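Local coordinates for MPN domain-containing protein (Archaeoglobus fulgidus, PDB 1OI0) that probably acts as a zinc-dependent metallopeptidase of the JAB1/MPN family, whose members include deubiquitinating subunits linked to the proteasome, at residues D24-L29 and D38-L43; T68-P73 and H94-Y99. All blocks are in the same frame, centred on the assembly; numbering follows the deposited sequence.

How the contacts relate
Both contacts lie in one mixed sheet, and strand 27-32 is the neighbour of strand 64-72, so A28 O meets V69 N at 2.9 Å and F26 O meets S71 N at 2.9 Å. Contact 1 (24-29 with 38-43) is an antiparallel hairpin, partly buried, with few direct backbone bonds and largely aliphatic and aromatic packing. Contact 2 (68-73 with 94-99) is a buried parallel pairing, with a regular run of backbone bonds and with zinc-binding histidines on one face. The centres of contact 1 and contact 2 are about 10 Å apart. Both reach the same bound tris-hydroxymethyl-methyl-ammonium: contact 1 through E25, contact 2 through the zinc ion and the face of H72.

Contact 1 of 2, residues D24-L29 and D38-L43; sequences DEFIAL and DELIFL. With 144 (tris-hydroxymethyl-methyl-ammonium), chain F.
L29 and I41 are the hydrogen-bonded pair of an antiparallel beta hairpin made by strands 27-32 and 36-42, and A28 with F42 is the non-hydrogen-bonded pair beside it. L29 N reaches I41 O at 2.9 Å, and the return bond from I41 N to L29 O is nearly straight (171° at the hydrogen). The N-to-C directions of the short segments 27-29 and 39-42 make 120°, a strong twist away from antiparallel. One residue pair further on the backbones no longer bond directly: a water gives a hydrogen to I27 O at 2.8 Å and accepts one from L43 N, bridging the splayed end.

Side chains fall on two faces. On that of L29 and I41, the beta carbons meet at 3.6 Å, CB to CB, and CD1 of L29 rests on both CD1 and CG2 of I41. L43 crosses L29 at about a right angle, its CD1 4.0 Å from L29 CD2, while its CB lies against I27 CG2. On the face of A28 and F42, the F26 ring meets the other strand with its edge: CZ approaches L40 CD1 at 4.2 Å and CE1 approaches F42 CD2. The ring gets there because CG stands anti to the backbone N (chi1 159°).

At the other end of 24-29, E25 turns to the bound tris-hydroxymethyl-methyl-ammonium; E25 OE2 accepts a hydrogen bond from O3 of that molecule at 2.7 Å, and E25 OE1 lies 2.6 Å from its O2.

A classic beta bulge interrupts strand 36-42, where D38 and E39 share S31 as their partner. Helix 8-21 covers the face of F26 and L40, with A17 and A21 under F26 and L10 and I14 under L40. Within the sheet, strand 64-72 borders the edge of 27-32 away from 36-42, where F26 and A28 bond to S71 and V69.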
ATOM      1  N   ASP A  24      10.205  -7.367   9.452  1.00 16.27           N
ATOM      2  CA  ASP A  24       9.066  -6.708  10.081  1.00 18.16           C
ATOM      3  C   ASP A  24       8.116  -6.238   8.991  1.00 16.16           C
ATOM      4  O   ASP A  24       8.482  -6.183   7.814  1.00 16.70           O
ATOM      5  CB  ASP A  24       9.508  -5.503  10.913  1.00 21.32           C
ATOM      6  CG  ASP A  24      10.316  -5.897  12.131  1.00 25.90           C
ATOM      7  OD1 ASP A  24      10.064  -6.989  12.682  1.00 30.71           O
ATOM      8  OD2 ASP A  24      11.187  -5.105  12.545  1.00 33.51           O
ATOM      9  N   GLU A  25       6.892  -5.913   9.381  1.00 13.73           N
ATOM     10  CA  GLU A  25       5.911  -5.430   8.427  1.00 14.98           C
ATOM     11  C   GLU A  25       5.881  -3.915   8.391  1.00 14.75           C
ATOM     12  O   GLU A  25       5.477  -3.259   9.351  1.00 18.20           O
ATOM     13  CB  GLU A  25       4.524  -5.982   8.758  1.00 17.26           C
ATOM     14  CG  GLU A  25       4.421  -7.474   8.522  1.00 18.49           C
ATOM     15  CD  GLU A  25       3.009  -8.002   8.653  1.00 23.33           C
ATOM     16  OE1 GLU A  25       2.054  -7.197   8.628  1.00 21.23           O
ATOM     17  OE2 GLU A  25       2.853  -9.232   8.766  1.00 26.33           O
ATOM     18  N   PHE A  26       6.352  -3.367   7.279  1.00 15.26           N
ATOM     19  CA  PHE A  26       6.343  -1.932   7.068  1.00 15.47           C
ATOM     20  C   PHE A  26       4.877  -1.561   6.897  1.00 14.94           C
ATOM     21  O   PHE A  26       4.084  -2.354   6.386  1.00 14.77           O
ATOM     22  CB  PHE A  26       7.110  -1.603   5.780  1.00 17.95           C
ATOM     23  CG  PHE A  26       6.766  -0.264   5.179  1.00 18.43           C
ATOM     24  CD1 PHE A  26       7.307   0.909   5.695  1.00 23.00           C
ATOM     25  CD2 PHE A  26       5.901  -0.180   4.090  1.00 21.83           C
ATOM     26  CE1 PHE A  26       6.996   2.147   5.136  1.00 23.99           C
ATOM     27  CE2 PHE A  26       5.580   1.053   3.521  1.00 22.45           C
ATOM     28  CZ  PHE A  26       6.129   2.217   4.045  1.00 21.24           C
ATOM     29  N   ILE A  27       4.505  -0.379   7.363  1.00 13.59           N
ATOM     30  CA  ILE A  27       3.137   0.079   7.180  1.00 14.72           C
ATOM     31  C   ILE A  27       3.143   1.596   7.132  1.00 14.40           C
ATOM     32  O   ILE A  27       3.935   2.250   7.812  1.00 15.63           O
ATOM     33  CB  ILE A  27       2.189  -0.413   8.310  1.00 14.34           C
ATOM     34  CG1 ILE A  27       0.735  -0.062   7.958  1.00 16.31           C
ATOM     35  CG2 ILE A  27       2.586   0.207   9.634  1.00 16.80           C
ATOM     36  CD1 ILE A  27      -0.310  -0.742   8.849  1.00 16.13           C
ATOM     37  N   ALA A  28       2.268   2.147   6.302  1.00 15.85           N
ATOM     38  CA  ALA A  28       2.148   3.587   6.153  1.00 17.01           C
ATOM     39  C   ALA A  28       0.796   3.902   5.534  1.00 17.79           C
ATOM     40  O   ALA A  28       0.086   3.007   5.080  1.00 16.03           O
ATOM     41  CB  ALA A  28       3.262   4.119   5.261  1.00 16.64           C
ATOM     42  N   LEU A  29       0.437   5.180   5.537  1.00 20.53           N
ATOM     43  CA  LEU A  29      -0.816   5.606   4.939  1.00 21.20           C
ATOM     44  C   LEU A  29      -0.496   6.155   3.558  1.00 21.69           C
ATOM     45  O   LEU A  29       0.480   6.880   3.382  1.00 21.98           O
ATOM     46  CB  LEU A  29      -1.476   6.699   5.779  1.00 23.49           C
ATOM     47  CG  LEU A  29      -1.770   6.349   7.237  1.00 22.53           C
ATOM     48  CD1 LEU A  29      -2.441   7.540   7.918  1.00 25.53           C
ATOM     49  CD2 LEU A  29      -2.653   5.115   7.305  1.00 22.29           C
ATOM     50  N   ASP A  38       1.013   9.490  -4.319  1.00 25.34           N
ATOM     51  CA  ASP A  38       2.410   9.834  -4.557  1.00 26.31           C
ATOM     52  C   ASP A  38       3.132  10.295  -3.299  1.00 25.93           C
ATOM     53  O   ASP A  38       4.255  10.795  -3.371  1.00 27.05           O
ATOM     54  CB  ASP A  38       2.509  10.921  -5.629  1.00 30.13           C
ATOM     55  CG  ASP A  38       1.655  12.130  -5.310  1.00 32.36           C
ATOM     56  OD1 ASP A  38       1.740  12.639  -4.174  1.00 36.29           O
ATOM     57  OD2 ASP A  38       0.901  12.579  -6.198  1.00 38.12           O
ATOM     58  N   GLU A  39       2.482  10.125  -2.153  1.00 26.77           N
ATOM     59  CA  GLU A  39       3.057  10.523  -0.874  1.00 28.58           C
ATOM     60  C   GLU A  39       2.750   9.469   0.181  1.00 28.18           C
ATOM     61  O   GLU A  39       1.810   8.693   0.038  1.00 26.61           O
ATOM     62  CB  GLU A  39       2.473  11.866  -0.431  1.00 33.88           C
ATOM     63  CG  GLU A  39       2.876  13.046  -1.297  1.00 38.54           C
ATOM     64  CD  GLU A  39       4.287  13.518  -1.015  1.00 44.32           C
ATOM     65  OE1 GLU A  39       5.230  12.712  -1.161  1.00 46.91           O
ATOM     66  OE2 GLU A  39       4.452  14.699  -0.644  1.00 47.86           O
ATOM     67  N   LEU A  40       3.549   9.448   1.242  1.00 27.34           N
ATOM     68  CA  LEU A  40       3.341   8.492   2.318  1.00 28.16           C
ATOM     69  C   LEU A  40       3.338   9.164   3.677  1.00 27.99           C
ATOM     70  O   LEU A  40       4.132  10.067   3.939  1.00 32.08           O
ATOM     71  CB  LEU A  40       4.440   7.423   2.322  1.00 28.01           C
ATOM     72  CG  LEU A  40       4.497   6.395   1.193  1.00 27.71           C
ATOM     73  CD1 LEU A  40       5.676   5.460   1.432  1.00 28.10           C
ATOM     74  CD2 LEU A  40       3.199   5.610   1.136  1.00 27.12           C
ATOM     75  N   ILE A  41       2.423   8.721   4.530  1.00 29.46           N
ATOM     76  CA  ILE A  41       2.343   9.211   5.896  1.00 29.17           C
ATOM     77  C   ILE A  41       2.967   8.049   6.656  1.00 26.16           C
ATOM     78  O   ILE A  41       2.336   7.008   6.836  1.00 22.32           O
ATOM     79  CB  ILE A  41       0.884   9.404   6.360  1.00 34.05           C
ATOM     80  CG1 ILE A  41       0.207  10.491   5.520  1.00 36.90           C
ATOM     81  CG2 ILE A  41       0.856   9.777   7.839  1.00 36.75           C
ATOM     82  CD1 ILE A  41      -1.252  10.708   5.855  1.00 36.70           C
ATOM     83  N   PHE A  42       4.217   8.207   7.069  1.00 22.81           N
ATOM     84  CA  PHE A  42       4.898   7.131   7.775  1.00 23.66           C
ATOM     85  C   PHE A  42       4.343   6.845   9.162  1.00 22.69           C
ATOM     86  O   PHE A  42       3.926   7.752   9.883  1.00 26.22           O
ATOM     87  CB  PHE A  42       6.395   7.422   7.840  1.00 25.61           C
ATOM     88  CG  PHE A  42       7.044   7.485   6.486  1.00 27.79           C
ATOM     89  CD1 PHE A  42       6.964   8.639   5.712  1.00 30.33           C
ATOM     90  CD2 PHE A  42       7.695   6.373   5.967  1.00 28.70           C
ATOM     91  CE1 PHE A  42       7.522   8.683   4.439  1.00 31.96           C
ATOM     92  CE2 PHE A  42       8.257   6.405   4.693  1.00 29.77           C
ATOM     93  CZ  PHE A  42       8.170   7.562   3.927  1.00 33.13           C
ATOM     94  N   LEU A  43       4.335   5.565   9.517  1.00 21.35           N
ATOM     95  CA  LEU A  43       3.831   5.113  10.807  1.00 20.10           C
ATOM     96  C   LEU A  43       4.915   4.349  11.569  1.00 22.80           C
ATOM     97  O   LEU A  43       5.725   3.639  10.975  1.00 23.43           O
ATOM     98  CB  LEU A  43       2.608   4.219  10.599  1.00 19.19           C
ATOM     99  CG  LEU A  43       1.420   4.895   9.913  1.00 17.41           C
ATOM    100  CD1 LEU A  43       0.325   3.869   9.654  1.00 18.70           C
ATOM    101  CD2 LEU A  43       0.905   6.035  10.792  1.00 18.73           C
TER
HETATM  102  C1  144 F 202      -1.651 -10.781   7.042  1.00 16.54           C
HETATM  103  N   144 F 202      -0.816 -10.746   8.237  1.00 24.61           N
HETATM  104  C2  144 F 202      -0.681  -9.323   8.687  1.00 23.64           C
HETATM  105  O2  144 F 202      -0.271  -8.185   8.085  1.00 19.12           O
HETATM  106  C3  144 F 202       0.490 -11.421   7.847  1.00 26.10           C
HETATM  107  O3  144 F 202       1.454 -11.481   8.914  1.00 27.90           O
HETATM  108  C4  144 F 202      -1.581 -11.490   9.263  1.00 25.40           C
HETATM  109  O4  144 F 202      -3.106 -11.294   9.688  1.00 25.13           O
HETATM  110  O   HOH W   1       6.201   3.918   8.022  1.00 25.10           O

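Contact 2 of 2, residues T68-P73 and H94-Y99; sequences TVHSHP and HIIVCY. With ZN (zinc ion), chain E; 144 (tris-hydroxymethyl-methyl-ammonium), chain F.
The H72 ring is sandwiched: I96 CG2 sits over one face in a CH-pi contact, 3.7 Å from the centroid and 14° off the normal, and C3 of the bound tris-hydroxymethyl-methyl-ammonium lies over the opposite face. H70 keeps company with the same isoleucine, whose CG1 comes obliquely to H70 CE1 at 3.6 Å. In the plane of the H70 ring, at its edge, a water accepts from ND1 at 2.7 Å; it also gives a hydrogen to I95 O at 3.0 Å and meets T68 OG1. Together with zinc on NE2, the water bond at ND1 would limit rotation of the H70 ring.

H70 and H72 lie on one face of the sheet; H70 CG stands between its backbone N and carbonyl carbon (chi1 76°), whereas H72 CG is anti to the carbonyl carbon, and the two NE2 atoms meet at the metal. Five backbone bonds, from I95 N to T68 O through to Y99 N to H72 O, join the strands in parallel. On the sheet face of V69, S71, I95 and V97, S71 CB and V97 CG2 are tight at 3.3 Å beside helix 8-21.

Zinc is held by H70 NE2 at 2.2 Å, H72 NE2 at 2.1 Å and O2 of the tris-hydroxymethyl-methyl-ammonium at 2.3 Å, and D83, from the connecting helix 81-89 of this beta-alpha-beta unit, adds OD1 and OD2. With H72 ND1 bonded to S76 O, both imidazoles are anchored by ND1, consistent with the HxH zinc site of JAMM metallopeptidases.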
ATOM      1  N   THR A  68      -4.093   2.499   3.157  1.00 19.19           N
ATOM      2  CA  THR A  68      -2.873   2.009   3.780  1.00 17.76           C
ATOM      3  C   THR A  68      -2.073   1.104   2.869  1.00 15.98           C
ATOM      4  O   THR A  68      -2.568   0.597   1.867  1.00 16.92           O
ATOM      5  CB  THR A  68      -3.175   1.181   5.044  1.00 19.61           C
ATOM      6  OG1 THR A  68      -3.802  -0.051   4.664  1.00 19.26           O
ATOM      7  CG2 THR A  68      -4.087   1.949   5.987  1.00 22.23           C
ATOM      8  N   VAL A  69      -0.815   0.912   3.242  1.00 15.69           N
ATOM      9  CA  VAL A  69       0.070   0.021   2.525  1.00 15.81           C
ATOM     10  C   VAL A  69       0.912  -0.664   3.591  1.00 15.21           C
ATOM     11  O   VAL A  69       1.392  -0.017   4.514  1.00 15.14           O
ATOM     12  CB  VAL A  69       0.996   0.772   1.527  1.00 17.49           C
ATOM     13  CG1 VAL A  69       1.743   1.891   2.224  1.00 16.68           C
ATOM     14  CG2 VAL A  69       1.980  -0.216   0.904  1.00 19.34           C
ATOM     15  N   HIS A  70       1.035  -1.983   3.499  1.00 14.65           N
ATOM     16  CA  HIS A  70       1.871  -2.704   4.448  1.00 14.05           C
ATOM     17  C   HIS A  70       2.523  -3.872   3.738  1.00 14.54           C
ATOM     18  O   HIS A  70       2.064  -4.300   2.676  1.00 15.63           O
ATOM     19  CB  HIS A  70       1.084  -3.163   5.697  1.00 14.41           C
ATOM     20  CG  HIS A  70       0.185  -4.342   5.484  1.00 16.66           C
ATOM     21  ND1 HIS A  70      -1.054  -4.248   4.888  1.00 14.88           N
ATOM     22  CD2 HIS A  70       0.317  -5.634   5.872  1.00 16.75           C
ATOM     23  CE1 HIS A  70      -1.648  -5.426   4.923  1.00 15.10           C
ATOM     24  NE2 HIS A  70      -0.838  -6.284   5.516  1.00 17.64           N
ATOM     25  N   SER A  71       3.616  -4.363   4.306  1.00 15.38           N
ATOM     26  CA  SER A  71       4.338  -5.466   3.692  1.00 14.56           C
ATOM     27  C   SER A  71       4.213  -6.792   4.436  1.00 14.44           C
ATOM     28  O   SER A  71       3.916  -6.833   5.631  1.00 15.68           O
ATOM     29  CB  SER A  71       5.823  -5.106   3.554  1.00 17.02           C
ATOM     30  OG  SER A  71       6.444  -4.982   4.821  1.00 17.21           O
ATOM     31  N   HIS A  72       4.435  -7.872   3.691  1.00 14.42           N
ATOM     32  CA  HIS A  72       4.410  -9.232   4.216  1.00 17.12           C
ATOM     33  C   HIS A  72       5.800  -9.815   3.997  1.00 18.10           C
ATOM     34  O   HIS A  72       6.317  -9.799   2.880  1.00 18.02           O
ATOM     35  CB  HIS A  72       3.400 -10.092   3.457  1.00 15.34           C
ATOM     36  CG  HIS A  72       1.975  -9.828   3.822  1.00 14.41           C
ATOM     37  ND1 HIS A  72       0.922 -10.427   3.165  1.00 16.45           N
ATOM     38  CD2 HIS A  72       1.425  -9.049   4.783  1.00 15.71           C
ATOM     39  CE1 HIS A  72      -0.214 -10.029   3.705  1.00 17.65           C
ATOM     40  NE2 HIS A  72       0.063  -9.193   4.688  1.00 18.49           N
ATOM     41  N   PRO A  73       6.427 -10.335   5.061  1.00 18.40           N
ATOM     42  CA  PRO A  73       7.765 -10.922   4.959  1.00 19.36           C
ATOM     43  C   PRO A  73       7.742 -12.288   4.282  1.00 20.03           C
ATOM     44  O   PRO A  73       8.785 -12.839   3.928  1.00 19.60           O
ATOM     45  CB  PRO A  73       8.223 -10.981   6.412  1.00 17.98           C
ATOM     46  CG  PRO A  73       6.948 -11.219   7.144  1.00 19.20           C
ATOM     47  CD  PRO A  73       5.992 -10.264   6.466  1.00 17.46           C
ATOM     48  N   HIS A  94      -6.035  -0.139  -0.323  1.00 18.71           N
ATOM     49  CA  HIS A  94      -5.035  -0.749   0.536  1.00 18.44           C
ATOM     50  C   HIS A  94      -4.098  -1.658  -0.235  1.00 15.83           C
ATOM     51  O   HIS A  94      -4.514  -2.647  -0.833  1.00 19.89           O
ATOM     52  CB  HIS A  94      -5.729  -1.513   1.665  1.00 19.16           C
ATOM     53  CG  HIS A  94      -6.630  -0.654   2.496  1.00 16.19           C
ATOM     54  ND1 HIS A  94      -7.955  -0.438   2.176  1.00 23.33           N
ATOM     55  CD2 HIS A  94      -6.380   0.100   3.591  1.00 16.87           C
ATOM     56  CE1 HIS A  94      -8.480   0.411   3.040  1.00 18.26           C
ATOM     57  NE2 HIS A  94      -7.547   0.754   3.909  1.00 23.08           N
ATOM     58  N   ILE A  95      -2.818  -1.305  -0.218  1.00 17.58           N
ATOM     59  CA  ILE A  95      -1.805  -2.074  -0.923  1.00 16.64           C
ATOM     60  C   ILE A  95      -1.044  -3.022  -0.004  1.00 13.43           C
ATOM     61  O   ILE A  95      -0.772  -2.703   1.148  1.00 14.76           O
ATOM     62  CB  ILE A  95      -0.771  -1.137  -1.584  1.00 19.18           C
ATOM     63  CG1 ILE A  95      -1.460  -0.263  -2.632  1.00 20.74           C
ATOM     64  CG2 ILE A  95       0.370  -1.951  -2.193  1.00 18.97           C
ATOM     65  CD1 ILE A  95      -0.558   0.811  -3.207  1.00 20.23           C
ATOM     66  N   ILE A  96      -0.739  -4.200  -0.524  1.00 15.42           N
ATOM     67  CA  ILE A  96       0.068  -5.165   0.212  1.00 15.97           C
ATOM     68  C   ILE A  96       1.244  -5.490  -0.694  1.00 17.10           C
ATOM     69  O   ILE A  96       1.057  -5.802  -1.873  1.00 18.05           O
ATOM     70  CB  ILE A  96      -0.673  -6.492   0.502  1.00 15.39           C
ATOM     71  CG1 ILE A  96      -1.842  -6.254   1.459  1.00 16.61           C
ATOM     72  CG2 ILE A  96       0.305  -7.507   1.115  1.00 16.70           C
ATOM     73  CD1 ILE A  96      -2.584  -7.521   1.827  1.00 19.01           C
ATOM     74  N   VAL A  97       2.456  -5.381  -0.161  1.00 17.24           N
ATOM     75  CA  VAL A  97       3.646  -5.724  -0.925  1.00 17.82           C
ATOM     76  C   VAL A  97       4.186  -6.938  -0.189  1.00 19.49           C
ATOM     77  O   VAL A  97       3.962  -7.085   1.010  1.00 19.06           O
ATOM     78  CB  VAL A  97       4.692  -4.574  -0.955  1.00 17.04           C
ATOM     79  CG1 VAL A  97       4.074  -3.335  -1.581  1.00 16.07           C
ATOM     80  CG2 VAL A  97       5.189  -4.269   0.436  1.00 19.17           C
ATOM     81  N   CYS A  98       4.890  -7.811  -0.897  1.00 17.12           N
ATOM     82  CA  CYS A  98       5.380  -9.029  -0.270  1.00 19.86           C
ATOM     83  C   CYS A  98       6.770  -9.417  -0.746  1.00 20.78           C
ATOM     84  O   CYS A  98       7.233  -8.970  -1.794  1.00 18.52           O
ATOM     85  CB  CYS A  98       4.391 -10.162  -0.575  1.00 20.43           C
ATOM     86  SG  CYS A  98       3.960 -10.227  -2.352  1.00 25.41           S
ATOM     87  N   TYR A  99       7.429 -10.255   0.045  1.00 20.31           N
ATOM     88  CA  TYR A  99       8.758 -10.750  -0.284  1.00 21.88           C
ATOM     89  C   TYR A  99       8.669 -11.400  -1.669  1.00 20.36           C
ATOM     90  O   TYR A  99       7.678 -12.054  -1.983  1.00 22.32           O
ATOM     91  CB  TYR A  99       9.170 -11.797   0.750  1.00 18.03           C
ATOM     92  CG  TYR A  99      10.574 -12.310   0.573  1.00 19.59           C
ATOM     93  CD1 TYR A  99      11.665 -11.568   1.018  1.00 19.17           C
ATOM     94  CD2 TYR A  99      10.813 -13.520  -0.078  1.00 22.09           C
ATOM     95  CE1 TYR A  99      12.960 -12.013   0.821  1.00 20.30           C
ATOM     96  CE2 TYR A  99      12.110 -13.976  -0.287  1.00 20.74           C
ATOM     97  CZ  TYR A  99      13.178 -13.216   0.165  1.00 18.58           C
ATOM     98  OH  TYR A  99      14.466 -13.640  -0.055  1.00 22.19           O
TER
HETATM   99 ZN    ZN E 201      -1.263  -8.389   6.042  1.00 17.89          ZN
HETATM  100  C1  144 F 202      -1.651 -10.781   7.042  1.00 16.54           C
HETATM  101  N   144 F 202      -0.816 -10.746   8.237  1.00 24.61           N
HETATM  102  C2  144 F 202      -0.681  -9.323   8.687  1.00 23.64           C
HETATM  103  O2  144 F 202      -0.271  -8.185   8.085  1.00 19.12           O
HETATM  104  C3  144 F 202       0.490 -11.421   7.847  1.00 26.10           C
HETATM  105  O3  144 F 202       1.454 -11.481   8.914  1.00 27.90           O
HETATM  106  C4  144 F 202      -1.581 -11.490   9.263  1.00 25.40           C
HETATM  107  O4  144 F 202      -3.106 -11.294   9.688  1.00 25.13           O
HETATM  108  O   HOH W   2      -2.443  -2.304   3.549  1.00 16.91           O